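Local coordinates for protein HP0721 (Helicobacter pylori, PDB 2XRH), which is a secreted protein of unknown function, of the DUF1104 family, whose helical domain holds a bound nicotinic acid in this crystal, at residues L19-G24 against H58-K63; V26-I31 against E74-A79; D30-T35 against E82-G87. One frame throughout, in Å; residues are numbered along the deposited sequence. Where two conformers were deposited one is given.

Contact 1: residues L19-G24 against H58-K63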
# COMPACT_ATOMS: atom_id res chain seq x y z
N LEU A 19 -5.96 -5.82 21.88
CA LEU A 19 -5.64 -6.38 20.56
C LEU A 19 -5.91 -5.35 19.47
O LEU A 19 -5.12 -5.21 18.51
CB LEU A 19 -6.46 -7.63 20.26
CG LEU A 19 -6.06 -8.94 20.95
CD1 LEU A 19 -7.06 -10.05 20.62
CD2 LEU A 19 -4.65 -9.38 20.62
N ALA A 20 -7.03 -4.64 19.57
CA ALA A 20 -7.30 -3.57 18.60
C ALA A 20 -6.23 -2.47 18.63
O ALA A 20 -5.77 -2.03 17.57
CB ALA A 20 -8.67 -2.98 18.81
N LYS A 21 -5.82 -2.05 19.82
CA LYS A 21 -4.87 -0.94 19.98
C LYS A 21 -3.47 -1.22 19.41
O LYS A 21 -2.75 -0.29 19.10
CB LYS A 21 -4.76 -0.56 21.45
CG LYS A 21 -5.96 0.24 21.92
CD LYS A 21 -5.94 0.46 23.40
CE LYS A 21 -7.05 1.43 23.76
NZ LYS A 21 -7.09 1.71 25.20
N MET A 22 -3.14 -2.49 19.26
CA MET A 22 -1.82 -2.87 18.72
C MET A 22 -1.87 -3.06 17.20
O MET A 22 -0.86 -3.38 16.58
CB MET A 22 -1.23 -4.08 19.41
CG MET A 22 -2.02 -5.29 19.28
SD MET A 22 -1.22 -6.71 20.11
CE MET A 22 -1.49 -6.32 21.81
N ALA A 23 -3.03 -2.85 16.58
CA ALA A 23 -3.12 -3.00 15.13
C ALA A 23 -2.13 -2.10 14.43
O ALA A 23 -2.00 -0.93 14.69
CB ALA A 23 -4.53 -2.73 14.60
N GLY A 24 -1.40 -2.71 13.52
CA GLY A 24 -0.37 -1.98 12.72
C GLY A 24 1.01 -1.91 13.35
O GLY A 24 1.97 -1.50 12.68
N HIS A 58 -9.16 -1.12 12.05
CA HIS A 58 -8.77 -0.21 10.98
C HIS A 58 -8.34 1.16 11.52
O HIS A 58 -7.34 1.73 11.08
CB HIS A 58 -9.92 -0.02 9.97
CG HIS A 58 -10.21 -1.22 9.10
ND1 HIS A 58 -9.22 -2.04 8.57
CD2 HIS A 58 -11.39 -1.75 8.66
CE1 HIS A 58 -9.77 -3.01 7.86
NE2 HIS A 58 -11.08 -2.86 7.89
N GLU A 59 -9.13 1.71 12.45
CA GLU A 59 -8.82 3.02 13.02
C GLU A 59 -7.50 3.02 13.73
O GLU A 59 -6.70 3.94 13.58
CB GLU A 59 -9.93 3.49 13.93
CG GLU A 59 -11.18 3.76 13.12
CD GLU A 59 -12.31 4.35 13.93
OE1 GLU A 59 -12.20 4.39 15.16
OE2 GLU A 59 -13.31 4.77 13.30
N TYR A 60 -7.24 2.00 14.53
CA TYR A 60 -5.96 1.93 15.23
C TYR A 60 -4.79 1.67 14.27
O TYR A 60 -3.72 2.26 14.45
CB TYR A 60 -5.99 0.89 16.39
CG TYR A 60 -6.66 1.46 17.60
CD1 TYR A 60 -6.07 2.45 18.34
CD2 TYR A 60 -7.95 1.08 17.92
CE1 TYR A 60 -6.72 3.01 19.39
CE2 TYR A 60 -8.60 1.61 18.99
CZ TYR A 60 -7.99 2.60 19.72
OH TYR A 60 -8.60 3.21 20.76
N ALA A 61 -4.96 0.80 13.30
CA ALA A 61 -3.88 0.56 12.35
C ALA A 61 -3.56 1.90 11.68
O ALA A 61 -2.40 2.22 11.47
CB ALA A 61 -4.26 -0.49 11.30
N THR A 62 -4.58 2.67 11.35
CA THR A 62 -4.37 3.95 10.67
C THR A 62 -3.56 4.92 11.56
O THR A 62 -2.52 5.45 11.17
CB THR A 62 -5.70 4.54 10.23
OG1 THR A 62 -6.27 3.68 9.25
CG2 THR A 62 -5.52 5.95 9.64
N LYS A 63 -4.03 5.10 12.79
CA LYS A 63 -3.39 5.99 13.75
C LYS A 63 -1.96 5.59 14.05
O LYS A 63 -1.07 6.43 14.20
CB LYS A 63 -4.18 6.00 15.04
CG LYS A 63 -5.52 6.66 14.89
CD LYS A 63 -6.20 6.82 16.25
CE LYS A 63 -6.96 5.55 16.68
NZ LYS A 63 -8.14 5.87 17.55
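Lys-21 and Tyr-60 run side by side, their side chains pointing the same way, and the lysine lays its aliphatic part over one face of the phenol ring. This is a CH-pi contact: CG of Lys-21 sits 4.0 Å from the centroid of the Tyr-60 ring, 19° off the ring normal. From CG the lysine chain is extended, so CE follows the ring as far as the hydroxyl, 3.8 Å from Tyr-60 OH, and NZ is carried on to a salt bridge with Glu-17. Tyr-60 holds CG beside its own backbone N (chi1 -79°), which stands the ring up alongside Lys-21.

Carbonyl contacts come next. The last turn of helix 16-21 rests against helix 47-65 within this all-helical domain, and the chain then leaves its helix through Met-22, Ala-23 and Gly-24. Ala-20 O reaches within 3.2 Å of Tyr-60 CB, approaching the ring obliquely, while it also accepts the backbone N-H of Ala-23. Ala-23 O meets the CA-H of Ala-61, with CA and O 3.4 Å apart and an angle at the hydrogen of 151°. The same Ala-23 oxygen, together with Lys-21 O, takes a hydrogen bond from the Asn-64 side chain one turn further along the helix, so the exit from helix 16-21 is tied down at its polar atoms.

The apolar part is made by small groups. Ala-23 CB points into the other helix, 4.0 Å from Ala-61 CB and 4.3 Å from Tyr-60 CB. Gly-24, turning at positive phi, brings its CA to 4.3 Å from Ala-61 CA, the closest CA pair of the register. Gly-24 also touches the bound nicotinic acid.

Contact 2: residues V26-I31 against E74-A79. With NIO (nicotinic acid), chain B.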
# COMPACT_ATOMS: atom_id res chain seq x y z
N VAL A 26 2.13 -4.65 15.59
CA VAL A 26 2.55 -5.99 15.99
C VAL A 26 3.75 -6.38 15.10
O VAL A 26 3.74 -6.10 13.92
CB VAL A 26 1.41 -7.03 15.83
CG1 VAL A 26 1.86 -8.45 16.06
CG2 VAL A 26 0.24 -6.69 16.77
N ALA A 27 4.76 -7.00 15.67
CA ALA A 27 5.96 -7.37 14.91
C ALA A 27 5.61 -8.47 13.91
O ALA A 27 4.76 -9.32 14.19
CB ALA A 27 7.05 -7.85 15.84
N PRO A 28 6.22 -8.45 12.73
CA PRO A 28 5.95 -9.52 11.77
C PRO A 28 6.12 -10.92 12.36
O PRO A 28 5.37 -11.82 11.99
CB PRO A 28 6.91 -9.22 10.64
CG PRO A 28 7.02 -7.71 10.66
CD PRO A 28 6.99 -7.34 12.12
N GLN A 29 7.10 -11.12 13.22
CA GLN A 29 7.35 -12.44 13.81
C GLN A 29 6.17 -12.92 14.66
O GLN A 29 6.07 -14.09 14.94
CB GLN A 29 8.63 -12.43 14.64
CG GLN A 29 8.54 -11.55 15.88
CD GLN A 29 9.86 -11.27 16.54
OE1 GLN A 29 10.22 -11.92 17.50
NE2 GLN A 29 10.57 -10.28 16.03
N ASP A 30 5.28 -11.99 15.06
CA ASP A 30 4.10 -12.30 15.89
C ASP A 30 2.81 -12.18 15.12
O ASP A 30 1.75 -12.45 15.71
CB ASP A 30 4.03 -11.37 17.10
CG ASP A 30 5.22 -11.51 18.02
OD1 ASP A 30 5.64 -12.66 18.28
OD2 ASP A 30 5.72 -10.46 18.52
N ILE A 31 2.88 -11.91 13.82
CA ILE A 31 1.68 -11.57 13.06
C ILE A 31 0.76 -12.74 12.81
O ILE A 31 -0.45 -12.56 12.81
CB ILE A 31 1.96 -10.75 11.74
CG1 ILE A 31 0.80 -9.76 11.47
CG2 ILE A 31 2.31 -11.62 10.53
CD1 ILE A 31 0.72 -8.58 12.53
N GLU A 74 6.32 0.01 4.26
CA GLU A 74 6.41 -1.01 3.23
C GLU A 74 7.27 -2.19 3.68
O GLU A 74 6.95 -3.37 3.44
CB GLU A 74 6.96 -0.44 1.95
CG GLU A 74 6.90 -1.40 0.81
CD GLU A 74 7.47 -0.80 -0.42
OE1 GLU A 74 8.71 -0.75 -0.49
OE2 GLU A 74 6.69 -0.35 -1.28
N ALA A 75 8.38 -1.89 4.35
CA ALA A 75 9.26 -2.97 4.86
C ALA A 75 8.47 -3.85 5.79
O ALA A 75 8.56 -5.08 5.71
CB ALA A 75 10.50 -2.40 5.60
N ARG A 76 7.71 -3.25 6.70
CA ARG A 76 6.87 -4.06 7.59
C ARG A 76 5.81 -4.85 6.84
O ARG A 76 5.61 -6.05 7.12
CB ARG A 76 6.24 -3.18 8.66
CG ARG A 76 5.49 -3.98 9.64
CD ARG A 76 4.68 -3.17 10.59
NE ARG A 76 3.83 -3.99 11.46
CZ ARG A 76 2.56 -4.32 11.24
NH1 ARG A 76 1.85 -3.97 10.16
NH2 ARG A 76 1.93 -5.01 12.15
N GLN A 77 5.13 -4.22 5.89
CA GLN A 77 4.01 -4.86 5.22
C GLN A 77 4.50 -6.02 4.39
O GLN A 77 3.83 -7.07 4.30
CB GLN A 77 3.20 -3.86 4.38
CG GLN A 77 2.35 -2.85 5.13
CD GLN A 77 1.50 -3.48 6.21
OE1 GLN A 77 1.86 -3.40 7.34
NE2 GLN A 77 0.40 -4.12 5.84
N LYS A 78 5.67 -5.86 3.77
CA LYS A 78 6.25 -6.97 2.99
C LYS A 78 6.57 -8.16 3.90
O LYS A 78 6.32 -9.33 3.57
CB LYS A 78 7.46 -6.51 2.22
CG LYS A 78 7.14 -5.57 1.07
CD LYS A 78 8.35 -5.42 0.14
CE LYS A 78 8.01 -4.59 -1.07
NZ LYS A 78 9.14 -3.71 -1.56
N ALA A 79 7.11 -7.88 5.06
CA ALA A 79 7.47 -8.91 6.01
C ALA A 79 6.19 -9.59 6.55
O ALA A 79 6.16 -10.81 6.79
CB ALA A 79 8.37 -8.38 7.16
N NIO B . -2.96 -8.91 10.43
C1 NIO B . -2.24 -7.80 10.70
C2 NIO B . -1.87 -6.92 9.66
C3 NIO B . -2.21 -7.19 8.36
C4 NIO B . -2.95 -8.34 8.13
C5 NIO B . -3.31 -9.19 9.18
C6 NIO B . -1.00 -5.75 9.93
O1 NIO B . -0.23 -5.38 9.00
O2 NIO B . -1.00 -5.23 11.06
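Arg-76 reaches from helix 70-86 to the backbone of Val-26, in the loop that joins helix 16-21 to helix 31-44, and this crossing forms part of the nicotinic acid pocket of the helical domain. Among the polar contacts, Arg-76 grips Val-26 O side-on with two nitrogens: NH2 at 2.8 Å, in the carbonyl plane on a lone pair, and NE at 3.2 Å, tilted 25° from that plane. CG lies anti to the backbone N (chi1 -175°) and the chain stays extended to NE, which spans the gap to the loop.

The other edge of the guanidinium meets the ligand carboxylate. Arg-76 NH1 bonds nicotinic acid O1 at 2.8 Å and NH2 bonds its O2 at 3.1 Å, a pairing in which the positive charge would steady the carboxylate. NH1 also makes a weak bond to Gln-77 OE1, and Gln-77 NE2, bonded to Asp-95 O, adds a weak, long one to O1.

One apolar pair joins the segments, Pro-28 CG on Ala-79 CB at 3.8 Å. Ile-31 slants across the arginine in van der Waals packing against guanidinium and ligand ring, its CD1 3.8 Å from Arg-76 NH2 and 3.6 Å from nicotinic acid C1.

Contact 3: residues D30-T35 against E82-G87. With NIO (nicotinic acid), chain B.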
# COMPACT_ATOMS: atom_id res chain seq x y z
N ASP A 30 5.28 -11.99 15.06
CA ASP A 30 4.10 -12.30 15.89
C ASP A 30 2.81 -12.18 15.12
O ASP A 30 1.75 -12.45 15.71
CB ASP A 30 4.03 -11.37 17.10
CG ASP A 30 5.22 -11.51 18.02
OD1 ASP A 30 5.64 -12.66 18.28
OD2 ASP A 30 5.72 -10.46 18.52
N ILE A 31 2.88 -11.91 13.82
CA ILE A 31 1.68 -11.57 13.06
C ILE A 31 0.76 -12.74 12.81
O ILE A 31 -0.45 -12.56 12.81
CB ILE A 31 1.96 -10.75 11.74
CG1 ILE A 31 0.80 -9.76 11.47
CG2 ILE A 31 2.31 -11.62 10.53
CD1 ILE A 31 0.72 -8.58 12.53
N VAL A 32 1.30 -13.94 12.60
CA VAL A 32 0.44 -15.11 12.41
C VAL A 32 -0.37 -15.39 13.69
O VAL A 32 -1.57 -15.60 13.64
CB VAL A 32 1.25 -16.36 11.94
CG1 VAL A 32 0.42 -17.63 12.01
CG2 VAL A 32 1.73 -16.13 10.50
N ASP A 33 0.28 -15.38 14.83
CA ASP A 33 -0.39 -15.58 16.09
C ASP A 33 -1.42 -14.49 16.36
O ASP A 33 -2.51 -14.76 16.82
CB ASP A 33 0.61 -15.64 17.24
CG ASP A 33 1.40 -16.95 17.29
OD1 ASP A 33 1.07 -17.92 16.58
OD2 ASP A 33 2.37 -17.00 18.06
N TYR A 34 -1.07 -13.25 16.05
CA TYR A 34 -2.02 -12.15 16.23
C TYR A 34 -3.26 -12.34 15.37
O TYR A 34 -4.38 -12.18 15.84
CB TYR A 34 -1.32 -10.85 15.86
CG TYR A 34 -2.16 -9.58 15.98
CD1 TYR A 34 -2.58 -9.09 17.19
CD2 TYR A 34 -2.45 -8.84 14.83
CE1 TYR A 34 -3.33 -7.90 17.27
CE2 TYR A 34 -3.16 -7.67 14.90
CZ TYR A 34 -3.61 -7.20 16.10
OH TYR A 34 -4.33 -6.02 16.16
N THR A 35 -3.06 -12.66 14.12
CA THR A 35 -4.15 -12.84 13.16
C THR A 35 -5.02 -14.02 13.55
O THR A 35 -6.24 -13.91 13.54
CB THR A 35 -3.57 -13.05 11.76
OG1 THR A 35 -2.75 -11.92 11.40
CG2 THR A 35 -4.63 -13.25 10.71
N GLU A 82 4.83 -11.94 3.87
CA GLU A 82 5.63 -13.16 3.86
C GLU A 82 5.39 -14.05 5.05
O GLU A 82 5.28 -15.27 4.89
CB GLU A 82 7.09 -12.79 3.75
CG GLU A 82 7.45 -12.24 2.41
CD GLU A 82 7.06 -13.19 1.29
OE1 GLU A 82 7.61 -14.31 1.34
OE2 GLU A 82 6.21 -12.81 0.40
N ALA A 83 5.29 -13.47 6.24
CA ALA A 83 4.98 -14.24 7.42
C ALA A 83 3.63 -14.92 7.28
O ALA A 83 3.48 -16.07 7.65
CB ALA A 83 5.04 -13.38 8.70
N LEU A 84 2.63 -14.20 6.79
CA LEU A 84 1.32 -14.77 6.66
C LEU A 84 1.36 -15.95 5.68
O LEU A 84 0.70 -16.97 5.93
CB LEU A 84 0.32 -13.74 6.15
CG LEU A 84 -0.11 -12.75 7.22
CD1 LEU A 84 -0.89 -11.55 6.53
CD2 LEU A 84 -0.90 -13.39 8.31
N LYS A 85 2.09 -15.78 4.58
CA LYS A 85 2.26 -16.85 3.56
C LYS A 85 2.81 -18.10 4.22
O LYS A 85 2.28 -19.22 4.06
CB LYS A 85 3.21 -16.44 2.44
CG LYS A 85 2.84 -15.25 1.59
CD LYS A 85 1.39 -15.17 1.21
CE LYS A 85 0.87 -13.71 1.12
NZ LYS A 85 0.51 -13.13 2.44
N LYS A 86 3.86 -17.90 5.00
CA LYS A 86 4.55 -19.04 5.64
C LYS A 86 3.74 -19.72 6.67
O LYS A 86 3.95 -20.92 6.93
CB LYS A 86 5.79 -18.60 6.36
CG LYS A 86 6.87 -18.34 5.44
CD LYS A 86 8.20 -18.42 6.19
CE LYS A 86 9.24 -18.01 5.25
NZ LYS A 86 9.11 -16.60 4.89
N GLY A 87 2.83 -18.99 7.29
CA GLY A 87 1.94 -19.54 8.27
C GLY A 87 0.71 -20.11 7.62
O GLY A 87 -0.23 -20.42 8.31
N NIO B . -2.96 -8.91 10.43
C1 NIO B . -2.24 -7.80 10.70
C2 NIO B . -1.87 -6.92 9.66
C3 NIO B . -2.21 -7.19 8.36
C4 NIO B . -2.95 -8.34 8.13
C5 NIO B . -3.31 -9.19 9.18
C6 NIO B . -1.00 -5.75 9.93
O1 NIO B . -0.23 -5.38 9.00
O2 NIO B . -1.00 -5.23 11.06
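With chi1 at 168° Val-32 sets CG2 beside its backbone N, anti to the carbonyl carbon, and turns it into helix 70-86, 3.3 Å from Ala-83 O. Leu-84 keeps CG beside its backbone N (chi1 -76°), which swings its end back toward the other helix until CD2 is 3.9 Å from Thr-35 OG1.

The first turn of helix 31-44 crosses the last turn of helix 70-86 here, with short axes 9.5 Å apart at closest approach and a signed crossing angle of -71°: a helix-helix crossing in the DUF1104 domain that also walls the nicotinic acid pocket. Ala-83 fits its CB against Ile-31 CG2 at 3.7 Å. Where helix 70-86 ends, Gly-87 brings its bare CA to 4.1 Å from Val-32 CG2, so the valine methyl rests against both the Ala-83 carbonyl and the chain leaving the helix.

Toward the ligand, Thr-35 OG1 donates to Ile-31 O at 2.8 Å, from the opposite face of that carbonyl to Thr-35 N, and this bond fixes the hydroxyl's position. OG1 lies 3.2 Å from the pyridine N of nicotinic acid, while Leu-84 CD1 is 4.1 Å from C4 of nicotinic acid, whose C1 sits at the edge of the Tyr-34 ring.

In the fold
Nicotinic acid draws the three contacts together: contact 2 holds its carboxylate, contact 3 flanks its pyridine ring, and contact 1 reaches the pocket through Gly-24. Contacts 2 and 3 are neighbours, with centres about 8 Å apart; both use helix 70-86 and they share Asp-30 and Ile-31. Contact 1 lies about 14 Å from contact 2 between centres, yet Gly-24 O packs 3.2 Å from Arg-76 CZ. From contact 3 it is about 17 Å away between centres, across the middle of the chain, and Tyr-34 closes that gap: its OH lies 2.6 Å from Leu-19 O, probably hydrogen-bonded, while its CE1 packs against Met-22 CG.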